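Local coordinates for putative vitamin-B12 independent methionine synthase family protein (Listeria monocytogenes, PDB 1YPX) that probably transfers a methyl group from 5-methyltetrahydropteroyltriglutamate to homocysteine to make methionine, a reaction expected to need zinc but no cobalamin, at residues Asp10-Ile15 and Tyr183-Asp188; Glu51-Val56 and Ser60-Glu65; Glu118-Leu123 and Gln174-Ala179. One frame throughout, in Å; residues are numbered along the deposited sequence.

Contact 1: Asp10-Ile15 and Tyr183-Asp188; sequences DHVGSI and YLQLDD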
loop_
_atom_site.group_PDB
_atom_site.type_symbol
_atom_site.label_atom_id
_atom_site.label_comp_id
_atom_site.label_asym_id
_atom_site.label_seq_id
_atom_site.Cartn_x
_atom_site.Cartn_y
_atom_site.Cartn_z
ATOM N N ASP A 10 -3.107 12.477 0.620
ATOM C CA ASP A 10 -2.176 11.374 0.781
ATOM C C ASP A 10 -2.047 10.689 -0.580
ATOM O O ASP A 10 -2.685 11.109 -1.546
ATOM C CB ASP A 10 -2.742 10.411 1.822
ATOM C CG ASP A 10 -1.668 9.722 2.635
ATOM O OD1 ASP A 10 -0.648 9.306 2.035
ATOM O OD2 ASP A 10 -1.855 9.587 3.866
ATOM N N HIS A 11 -1.219 9.649 -0.667
ATOM C CA HIS A 11 -1.052 8.928 -1.925
ATOM C C HIS A 11 -0.655 7.481 -1.689
ATOM O O HIS A 11 -0.019 7.166 -0.684
ATOM C CB HIS A 11 -0.031 9.640 -2.822
ATOM C CG HIS A 11 1.360 9.679 -2.271
ATOM N ND1 HIS A 11 2.385 8.909 -2.782
ATOM C CD2 HIS A 11 1.911 10.434 -1.291
ATOM C CE1 HIS A 11 3.505 9.192 -2.143
ATOM N NE2 HIS A 11 3.245 10.116 -1.232
ATOM N N VAL A 12 -1.043 6.600 -2.612
ATOM C CA VAL A 12 -0.761 5.170 -2.492
ATOM C C VAL A 12 0.705 4.869 -2.197
ATOM O O VAL A 12 1.005 4.076 -1.302
ATOM C CB VAL A 12 -1.217 4.410 -3.768
ATOM C CG1 VAL A 12 -0.762 2.945 -3.719
ATOM C CG2 VAL A 12 -2.730 4.469 -3.873
ATOM N N GLY A 13 1.613 5.494 -2.949
ATOM C CA GLY A 13 3.025 5.261 -2.714
ATOM C C GLY A 13 3.970 5.138 -3.899
ATOM O O GLY A 13 5.012 5.797 -3.913
ATOM N N SER A 14 3.657 4.315 -4.892
ATOM C CA SER A 14 4.594 4.189 -6.012
ATOM C C SER A 14 4.678 5.462 -6.842
ATOM O O SER A 14 3.674 6.119 -7.084
ATOM C CB SER A 14 4.204 3.032 -6.934
ATOM O OG SER A 14 3.125 3.407 -7.770
ATOM N N ILE A 15 5.888 5.792 -7.277
ATOM C CA ILE A 15 6.138 6.969 -8.098
ATOM C C ILE A 15 6.804 6.519 -9.407
ATOM O O ILE A 15 7.488 5.490 -9.451
ATOM C CB ILE A 15 7.075 7.984 -7.355
ATOM C CG1 ILE A 15 6.304 8.727 -6.251
ATOM C CG2 ILE A 15 7.701 8.955 -8.338
ATOM C CD1 ILE A 15 5.086 9.511 -6.754
ATOM N N TYR A 183 4.029 4.533 9.704
ATOM C CA TYR A 183 3.024 4.546 8.648
ATOM C C TYR A 183 3.360 3.437 7.630
ATOM O O TYR A 183 4.209 3.617 6.742
ATOM C CB TYR A 183 3.007 5.936 7.988
ATOM C CG TYR A 183 1.848 6.223 7.056
ATOM C CD1 TYR A 183 1.721 7.462 6.436
ATOM C CD2 TYR A 183 0.933 5.237 6.720
ATOM C CE1 TYR A 183 0.719 7.706 5.493
ATOM C CE2 TYR A 183 -0.070 5.466 5.781
ATOM C CZ TYR A 183 -0.170 6.699 5.165
ATOM O OH TYR A 183 -1.123 6.914 4.193
ATOM N N LEU A 184 2.688 2.294 7.796
ATOM C CA LEU A 184 2.857 1.118 6.942
ATOM C C LEU A 184 1.578 0.817 6.154
ATOM O O LEU A 184 0.475 0.850 6.699
ATOM C CB LEU A 184 3.209 -0.119 7.785
ATOM C CG LEU A 184 3.780 -1.312 6.988
ATOM C CD1 LEU A 184 5.195 -0.957 6.530
ATOM C CD2 LEU A 184 3.810 -2.583 7.841
ATOM N N GLN A 185 1.736 0.494 4.878
ATOM C CA GLN A 185 0.606 0.206 4.019
ATOM C C GLN A 185 0.672 -1.172 3.350
ATOM O O GLN A 185 1.696 -1.561 2.767
ATOM C CB GLN A 185 0.485 1.298 2.959
ATOM C CG GLN A 185 -0.468 0.948 1.834
ATOM C CD GLN A 185 -1.040 2.174 1.169
ATOM O OE1 GLN A 185 -1.641 3.020 1.832
ATOM N NE2 GLN A 185 -0.859 2.280 -0.143
ATOM N N LEU A 186 -0.435 -1.901 3.440
ATOM C CA LEU A 186 -0.555 -3.233 2.853
ATOM C C LEU A 186 -1.244 -3.130 1.494
ATOM O O LEU A 186 -2.399 -2.716 1.406
ATOM C CB LEU A 186 -1.368 -4.136 3.785
ATOM C CG LEU A 186 -0.651 -4.978 4.868
ATOM C CD1 LEU A 186 0.668 -4.340 5.301
ATOM C CD2 LEU A 186 -1.575 -5.149 6.065
ATOM N N ASP A 187 -0.526 -3.490 0.436
ATOM C CA ASP A 187 -1.096 -3.451 -0.900
ATOM C C ASP A 187 -1.729 -4.804 -1.173
ATOM O O ASP A 187 -1.050 -5.817 -1.287
ATOM C CB ASP A 187 -0.019 -3.103 -1.929
ATOM C CG ASP A 187 0.270 -1.608 -1.972
ATOM O OD1 ASP A 187 0.034 -0.920 -0.949
ATOM O OD2 ASP A 187 0.739 -1.106 -3.021
ATOM N N ASP A 188 -3.050 -4.820 -1.242
ATOM C CA ASP A 188 -3.732 -6.065 -1.463
ATOM C C ASP A 188 -4.618 -6.018 -2.681
ATOM O O ASP A 188 -5.682 -5.409 -2.654
ATOM C CB ASP A 188 -4.554 -6.419 -0.236
ATOM C CG ASP A 188 -4.848 -7.879 -0.168
ATOM O OD1 ASP A 188 -5.115 -8.397 0.933
ATOM O OD2 ASP A 188 -4.804 -8.514 -1.233
#

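Contact 2: Glu51-Val56 and Ser60-Glu65; sequences EKQKEV and SITDGE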
loop_
_atom_site.group_PDB
_atom_site.type_symbol
_atom_site.label_atom_id
_atom_site.label_comp_id
_atom_site.label_asym_id
_atom_site.label_seq_id
_atom_site.Cartn_x
_atom_site.Cartn_y
_atom_site.Cartn_z
ATOM N N GLU A 51 12.378 14.866 -2.133
ATOM C CA GLU A 51 12.173 16.308 -2.087
ATOM C C GLU A 51 10.945 16.734 -2.887
ATOM O O GLU A 51 10.161 17.571 -2.428
ATOM C CB GLU A 51 13.405 17.072 -2.593
ATOM C CG GLU A 51 14.226 17.773 -1.473
ATOM C CD GLU A 51 13.396 18.735 -0.605
ATOM O OE1 GLU A 51 12.502 18.261 0.132
ATOM O OE2 GLU A 51 13.639 19.965 -0.649
ATOM N N LYS A 52 10.770 16.146 -4.069
ATOM C CA LYS A 52 9.636 16.481 -4.924
ATOM C C LYS A 52 8.276 16.252 -4.258
ATOM O O LYS A 52 7.341 17.039 -4.454
ATOM C CB LYS A 52 9.733 15.713 -6.247
ATOM C CG LYS A 52 10.945 16.130 -7.081
ATOM C CD LYS A 52 10.923 17.641 -7.417
ATOM C CE LYS A 52 12.336 18.193 -7.727
ATOM N NZ LYS A 52 12.429 19.656 -8.100
ATOM N N GLN A 53 8.164 15.190 -3.461
ATOM C CA GLN A 53 6.912 14.902 -2.769
ATOM C C GLN A 53 6.698 16.007 -1.734
ATOM O O GLN A 53 5.568 16.367 -1.384
ATOM C CB GLN A 53 6.971 13.531 -2.071
ATOM C CG GLN A 53 7.138 12.318 -2.988
ATOM C CD GLN A 53 7.152 10.979 -2.228
ATOM O OE1 GLN A 53 6.202 10.626 -1.514
ATOM N NE2 GLN A 53 8.233 10.229 -2.393
ATOM N N LYS A 54 7.800 16.567 -1.256
ATOM C CA LYS A 54 7.707 17.627 -0.266
ATOM C C LYS A 54 7.406 18.972 -0.936
ATOM O O LYS A 54 6.611 19.760 -0.415
ATOM C CB LYS A 54 8.991 17.641 0.566
ATOM C CG LYS A 54 9.083 16.374 1.414
ATOM C CD LYS A 54 10.502 15.888 1.628
ATOM C CE LYS A 54 11.253 16.749 2.597
ATOM N NZ LYS A 54 12.601 16.183 2.823
ATOM N N GLU A 55 7.998 19.207 -2.105
ATOM C CA GLU A 55 7.752 20.444 -2.840
ATOM C C GLU A 55 6.324 20.514 -3.408
ATOM O O GLU A 55 5.874 21.591 -3.831
ATOM C CB GLU A 55 8.754 20.622 -3.991
ATOM C CG GLU A 55 10.189 20.924 -3.568
ATOM C CD GLU A 55 11.175 20.842 -4.731
ATOM O OE1 GLU A 55 12.386 20.646 -4.473
ATOM O OE2 GLU A 55 10.739 20.977 -5.901
ATOM N N VAL A 56 5.610 19.384 -3.449
ATOM C CA VAL A 56 4.240 19.415 -3.953
ATOM C C VAL A 56 3.295 19.665 -2.789
ATOM O O VAL A 56 2.182 20.131 -2.991
ATOM C CB VAL A 56 3.820 18.101 -4.704
ATOM C CG1 VAL A 56 4.631 17.952 -5.981
ATOM C CG2 VAL A 56 3.973 16.874 -3.804
ATOM N N SER A 60 3.110 12.690 3.611
ATOM C CA SER A 60 3.633 11.336 3.635
ATOM C C SER A 60 4.558 11.212 2.428
ATOM O O SER A 60 4.203 11.633 1.323
ATOM C CB SER A 60 2.500 10.307 3.546
ATOM O OG SER A 60 1.996 10.227 2.227
ATOM N N ILE A 61 5.748 10.653 2.654
ATOM C CA ILE A 61 6.752 10.484 1.604
ATOM C C ILE A 61 7.195 9.013 1.479
ATOM O O ILE A 61 7.393 8.323 2.486
ATOM C CB ILE A 61 8.008 11.421 1.878
ATOM C CG1 ILE A 61 7.701 12.891 1.527
ATOM C CG2 ILE A 61 9.170 11.024 1.006
ATOM C CD1 ILE A 61 6.706 13.628 2.445
ATOM N N THR A 62 7.331 8.536 0.242
ATOM C CA THR A 62 7.747 7.150 -0.025
ATOM C C THR A 62 9.050 7.105 -0.816
ATOM O O THR A 62 9.668 8.131 -1.067
ATOM C CB THR A 62 6.682 6.373 -0.856
ATOM O OG1 THR A 62 6.550 6.973 -2.153
ATOM C CG2 THR A 62 5.327 6.383 -0.153
ATOM N N ASP A 63 9.473 5.913 -1.206
ATOM C CA ASP A 63 10.680 5.832 -1.993
ATOM C C ASP A 63 10.266 5.471 -3.420
ATOM O O ASP A 63 11.074 5.030 -4.237
ATOM C CB ASP A 63 11.685 4.828 -1.376
ATOM C CG ASP A 63 11.302 3.369 -1.584
ATOM O OD1 ASP A 63 10.233 3.077 -2.173
ATOM O OD2 ASP A 63 12.093 2.505 -1.144
ATOM N N GLY A 64 8.980 5.686 -3.694
ATOM C CA GLY A 64 8.400 5.425 -5.002
ATOM C C GLY A 64 8.548 4.001 -5.484
ATOM O O GLY A 64 8.340 3.714 -6.665
ATOM N N GLU A 65 8.899 3.111 -4.559
ATOM C CA GLU A 65 9.107 1.694 -4.853
ATOM C C GLU A 65 10.134 1.507 -5.940
ATOM O O GLU A 65 10.140 0.501 -6.646
ATOM C CB GLU A 65 7.783 1.024 -5.219
ATOM C CG GLU A 65 6.877 0.861 -4.002
ATOM C CD GLU A 65 5.497 0.338 -4.326
ATOM O OE1 GLU A 65 5.384 -0.680 -5.059
ATOM O OE2 GLU A 65 4.518 0.940 -3.824
#

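Contact 3: Glu118-Leu123 and Gln174-Ala179; sequences EDFIFL and QAFYDA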
loop_
_atom_site.group_PDB
_atom_site.type_symbol
_atom_site.label_atom_id
_atom_site.label_comp_id
_atom_site.label_asym_id
_atom_site.label_seq_id
_atom_site.Cartn_x
_atom_site.Cartn_y
_atom_site.Cartn_z
ATOM N N GLU A 118 16.690 -1.775 5.821
ATOM C CA GLU A 118 17.689 -0.732 5.553
ATOM C C GLU A 118 17.097 0.232 4.534
ATOM O O GLU A 118 17.404 1.427 4.559
ATOM C CB GLU A 118 18.982 -1.318 4.950
ATOM C CG GLU A 118 20.337 -0.962 5.621
ATOM C CD GLU A 118 20.534 0.520 6.017
ATOM O OE1 GLU A 118 20.672 1.403 5.141
ATOM O OE2 GLU A 118 20.572 0.782 7.236
ATOM N N ASP A 119 16.275 -0.280 3.614
ATOM C CA ASP A 119 15.677 0.607 2.605
ATOM C C ASP A 119 14.766 1.605 3.325
ATOM O O ASP A 119 14.594 2.730 2.864
ATOM C CB ASP A 119 14.850 -0.161 1.546
ATOM C CG ASP A 119 15.654 -1.234 0.810
ATOM O OD1 ASP A 119 16.906 -1.167 0.776
ATOM O OD2 ASP A 119 15.017 -2.151 0.241
ATOM N N PHE A 120 14.187 1.200 4.454
ATOM C CA PHE A 120 13.329 2.123 5.187
ATOM C C PHE A 120 14.200 3.154 5.907
ATOM O O PHE A 120 13.995 4.365 5.768
ATOM C CB PHE A 120 12.457 1.403 6.203
ATOM C CG PHE A 120 11.601 2.336 6.989
ATOM C CD1 PHE A 120 10.559 3.022 6.367
ATOM C CD2 PHE A 120 11.893 2.611 8.325
ATOM C CE1 PHE A 120 9.824 3.974 7.055
ATOM C CE2 PHE A 120 11.167 3.563 9.026
ATOM C CZ PHE A 120 10.126 4.252 8.392
ATOM N N ILE A 121 15.169 2.658 6.673
ATOM C CA ILE A 121 16.109 3.500 7.390
ATOM C C ILE A 121 16.627 4.569 6.414
ATOM O O ILE A 121 16.746 5.745 6.764
ATOM C CB ILE A 121 17.304 2.655 7.919
ATOM C CG1 ILE A 121 16.819 1.634 8.935
ATOM C CG2 ILE A 121 18.344 3.536 8.570
ATOM C CD1 ILE A 121 17.874 0.607 9.301
ATOM N N PHE A 122 16.931 4.163 5.188
ATOM C CA PHE A 122 17.417 5.120 4.201
ATOM C C PHE A 122 16.372 6.179 3.902
ATOM O O PHE A 122 16.665 7.370 3.936
ATOM C CB PHE A 122 17.761 4.428 2.895
ATOM C CG PHE A 122 18.205 5.369 1.831
ATOM C CD1 PHE A 122 19.513 5.825 1.804
ATOM C CD2 PHE A 122 17.311 5.820 0.866
ATOM C CE1 PHE A 122 19.931 6.714 0.826
ATOM C CE2 PHE A 122 17.721 6.715 -0.121
ATOM C CZ PHE A 122 19.034 7.164 -0.143
ATOM N N LEU A 123 15.162 5.730 3.577
ATOM C CA LEU A 123 14.062 6.625 3.276
ATOM C C LEU A 123 13.845 7.547 4.450
ATOM O O LEU A 123 13.829 8.759 4.293
ATOM C CB LEU A 123 12.770 5.845 3.033
ATOM C CG LEU A 123 11.554 6.783 2.958
ATOM C CD1 LEU A 123 11.391 7.240 1.536
ATOM C CD2 LEU A 123 10.279 6.120 3.466
ATOM N N GLN A 174 7.043 -5.454 13.344
ATOM C CA GLN A 174 7.835 -5.057 14.486
ATOM C C GLN A 174 9.200 -4.561 14.006
ATOM O O GLN A 174 9.699 -3.522 14.465
ATOM C CB GLN A 174 7.994 -6.242 15.446
ATOM C CG GLN A 174 8.391 -5.860 16.865
ATOM C CD GLN A 174 7.417 -4.882 17.503
ATOM O OE1 GLN A 174 6.208 -5.140 17.571
ATOM N NE2 GLN A 174 7.937 -3.751 17.974
ATOM N N ALA A 175 9.803 -5.280 13.065
ATOM C CA ALA A 175 11.109 -4.870 12.556
ATOM C C ALA A 175 11.036 -3.495 11.903
ATOM O O ALA A 175 11.981 -2.715 12.019
ATOM C CB ALA A 175 11.641 -5.900 11.566
ATOM N N PHE A 176 9.923 -3.204 11.216
ATOM C CA PHE A 176 9.717 -1.896 10.564
ATOM C C PHE A 176 9.495 -0.835 11.631
ATOM O O PHE A 176 10.040 0.270 11.556
ATOM C CB PHE A 176 8.491 -1.908 9.634
ATOM C CG PHE A 176 8.809 -2.293 8.219
ATOM C CD1 PHE A 176 9.597 -1.484 7.418
ATOM C CD2 PHE A 176 8.337 -3.479 7.688
ATOM C CE1 PHE A 176 9.901 -1.851 6.110
ATOM C CE2 PHE A 176 8.642 -3.849 6.385
ATOM C CZ PHE A 176 9.425 -3.037 5.600
ATOM N N TYR A 177 8.680 -1.173 12.623
ATOM C CA TYR A 177 8.417 -0.228 13.692
ATOM C C TYR A 177 9.741 0.146 14.335
ATOM O O TYR A 177 10.097 1.317 14.393
ATOM C CB TYR A 177 7.493 -0.833 14.741
ATOM C CG TYR A 177 7.175 0.135 15.843
ATOM C CD1 TYR A 177 6.147 1.063 15.712
ATOM C CD2 TYR A 177 7.920 0.142 17.015
ATOM C CE1 TYR A 177 5.869 1.975 16.733
ATOM C CE2 TYR A 177 7.651 1.044 18.033
ATOM C CZ TYR A 177 6.628 1.954 17.891
ATOM O OH TYR A 177 6.380 2.839 18.920
ATOM N N ASP A 178 10.475 -0.861 14.796
ATOM C CA ASP A 178 11.764 -0.634 15.443
ATOM C C ASP A 178 12.660 0.254 14.594
ATOM O O ASP A 178 13.407 1.083 15.125
ATOM C CB ASP A 178 12.472 -1.965 15.697
ATOM C CG ASP A 178 11.615 -2.947 16.470
ATOM O OD1 ASP A 178 12.015 -4.126 16.581
ATOM O OD2 ASP A 178 10.541 -2.549 16.974
ATOM N N ALA A 179 12.597 0.070 13.277
ATOM C CA ALA A 179 13.404 0.853 12.346
ATOM C C ALA A 179 12.922 2.293 12.327
ATOM O O ALA A 179 13.573 3.175 11.756
ATOM C CB ALA A 179 13.324 0.253 10.951
#

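Contact 1: Asp10-Ile15 and Tyr183-Asp188
Asp10 and Val12 of the N-terminal loop meet Tyr183 and Gln185 in a polar, buried contact inside the TIM-like barrel, where the loop passes over the inward-pointing side chains of strand 183-188. The phenol of Tyr183 donates to the carboxylate of Asp10, with Tyr183 OH 2.8 Å from Asp10 OD2. The two side chains approach from opposite directions, and their flat groups stand 83° apart. Asp10 OD2 lies near the plane of the Tyr183 ring, at its edge, and the hydroxyl reaches it from above the carboxylate plane. Asp10 OD1 uses its anti lone pair for the backbone N of His11 at 2.8 Å; with Ser60 OG, also on OD1, and Phe7 N, on OD2, these bonds together hold the carboxylate.

Two residues further along the strand, the extended side chain of Gln185 crosses that of Val12 at about a right angle, and Val12 CG1 rests 3.6 Å from Gln185 NE2. The methyl gets there because it is anti to the backbone N of Val12 (chi1 173°). The same amide nitrogen makes a weak bond to Asp187 OD1, while Gln185 OE1 accepts from Thr235 and from Lys134, whose ammonium also bonds Tyr183 OH. In the sheet, strand 183-188 runs between the parallel strands 132-138 and 233-238; the loop pairs through Asp10 with Leu330 of strand 328-332 and through Ile15 with Gly64, just beyond strand 60-61.

Contact 2: Glu51-Val56 and Ser60-Glu65
Gln53, near the end of helix 35-56, and Ile61 and Thr62, at strand 60-61, join an outer helix of the TIM-like barrel to the strand that follows it, across a turn of only three residues. In the hydrogen bonding, Gln53 CG is anti to the carbonyl carbon (chi1 -63°) and the chain runs on straight (chi2 -178°), which carries the amide out to Thr62. There it grips both backbone polar groups: Gln53 OE1 accepts from Thr62 N at 3.0 Å (155° at the hydrogen), and Gln53 NE2 donates to Thr62 O at 2.9 Å. The carbonyl of Thr62 lies close to the amide plane of Gln53, but the nitrogen sits above the carbonyl plane of Thr62. NE2 also reaches back weakly to Ile49 O.

Apolar packing centres on Ile61, which slides past Gln53 in the opposite direction and is crossed at about a right angle by Lys54. Ile61 CG1 lies 3.7 Å from Lys54 CG, and CG2 touches the amide of Gln53. Val50 and Val127 also meet this side chain. The ammonium of Lys54 forms a salt bridge with Glu51 and bonds weakly to Ala126 O and Val127 O at the end of helix 116-127.

Beyond the strand, in an ST turn, Thr62 OG1, also bonded to Gly13 O, accepts from Gly64 N at 3.2 Å; in an Asx turn, Asp63 OD1 accepts from Glu65 N at 2.7 Å.

Contact 3: Glu118-Leu123 and Gln174-Ala179
Phe120 turns the CD2-CE2 edge of its ring to Ala179, so that helix 116-127 and the end of helix 158-178 meet through an aromatic edge and a methyl group. Phe120 CD2 lies 3.8 Å from Ala179 CB. The adjoining Phe120 CE2 is 3.7 Å from Ala179 O, which sits in the plane of the ring, at its edge. This placement follows from chi1 of 178°, which sets Phe120 CG anti to the backbone N and swings the ring across the gap to the other helix.

Phe176 takes part in a different way. It leaves its helix alongside the neighbouring one, but the ring reaches over far enough to bring Phe176 CE1 within 4.1 Å of Phe120 CB, again near the ring plane and at the edge. The two phenyl planes are nearly perpendicular, yet the closest approach is from ring edge to methylene and no ring stack forms.

Both helices belong to the outer layer of the TIM-like barrel. Helix 116-127 leads into strand 132-138 and helix 158-178 into strand 183-188, its neighbour in the parallel sheet, so the contact joins adjacent helices on the outside of the barrel. Both rings also pack toward the sheet: Phe120 on Ala133 of strand 132-138 and on Cys181 in the loop before strand 183-188, and Phe176 on Gln135 and Ile137 of strand 132-138.

Toward solvent the contact thins. Here the exposed Ile121, next in the helix after the buried Phe120, adds a longer approach to the same methyl group, with Ile121 CG1 4.3 Å from Ala179 CB.

Contacts 2 and 3 are both nested, one after the other, in the chain between the two segments of contact 1, whose centre lies about 3 Å from that of the chain. Contacts 1 and 2, about 12 Å apart between centres, are directly bonded: Asp10 OD1 meets Ser60 OG at 2.8 Å, and His11 NE2 bonds Ser60 O. Contact 3, about 15 Å from contact 1 between centres, reaches it through Phe176 CD2 and Leu184 CD1, 4.2 Å apart; its Leu123 CD2 lies 3.8 Å from Ile61 O of contact 2. Gln185 also touches a possible, empty metal site of His237, Cys239 and Cys334, consistent with the zinc site of this family.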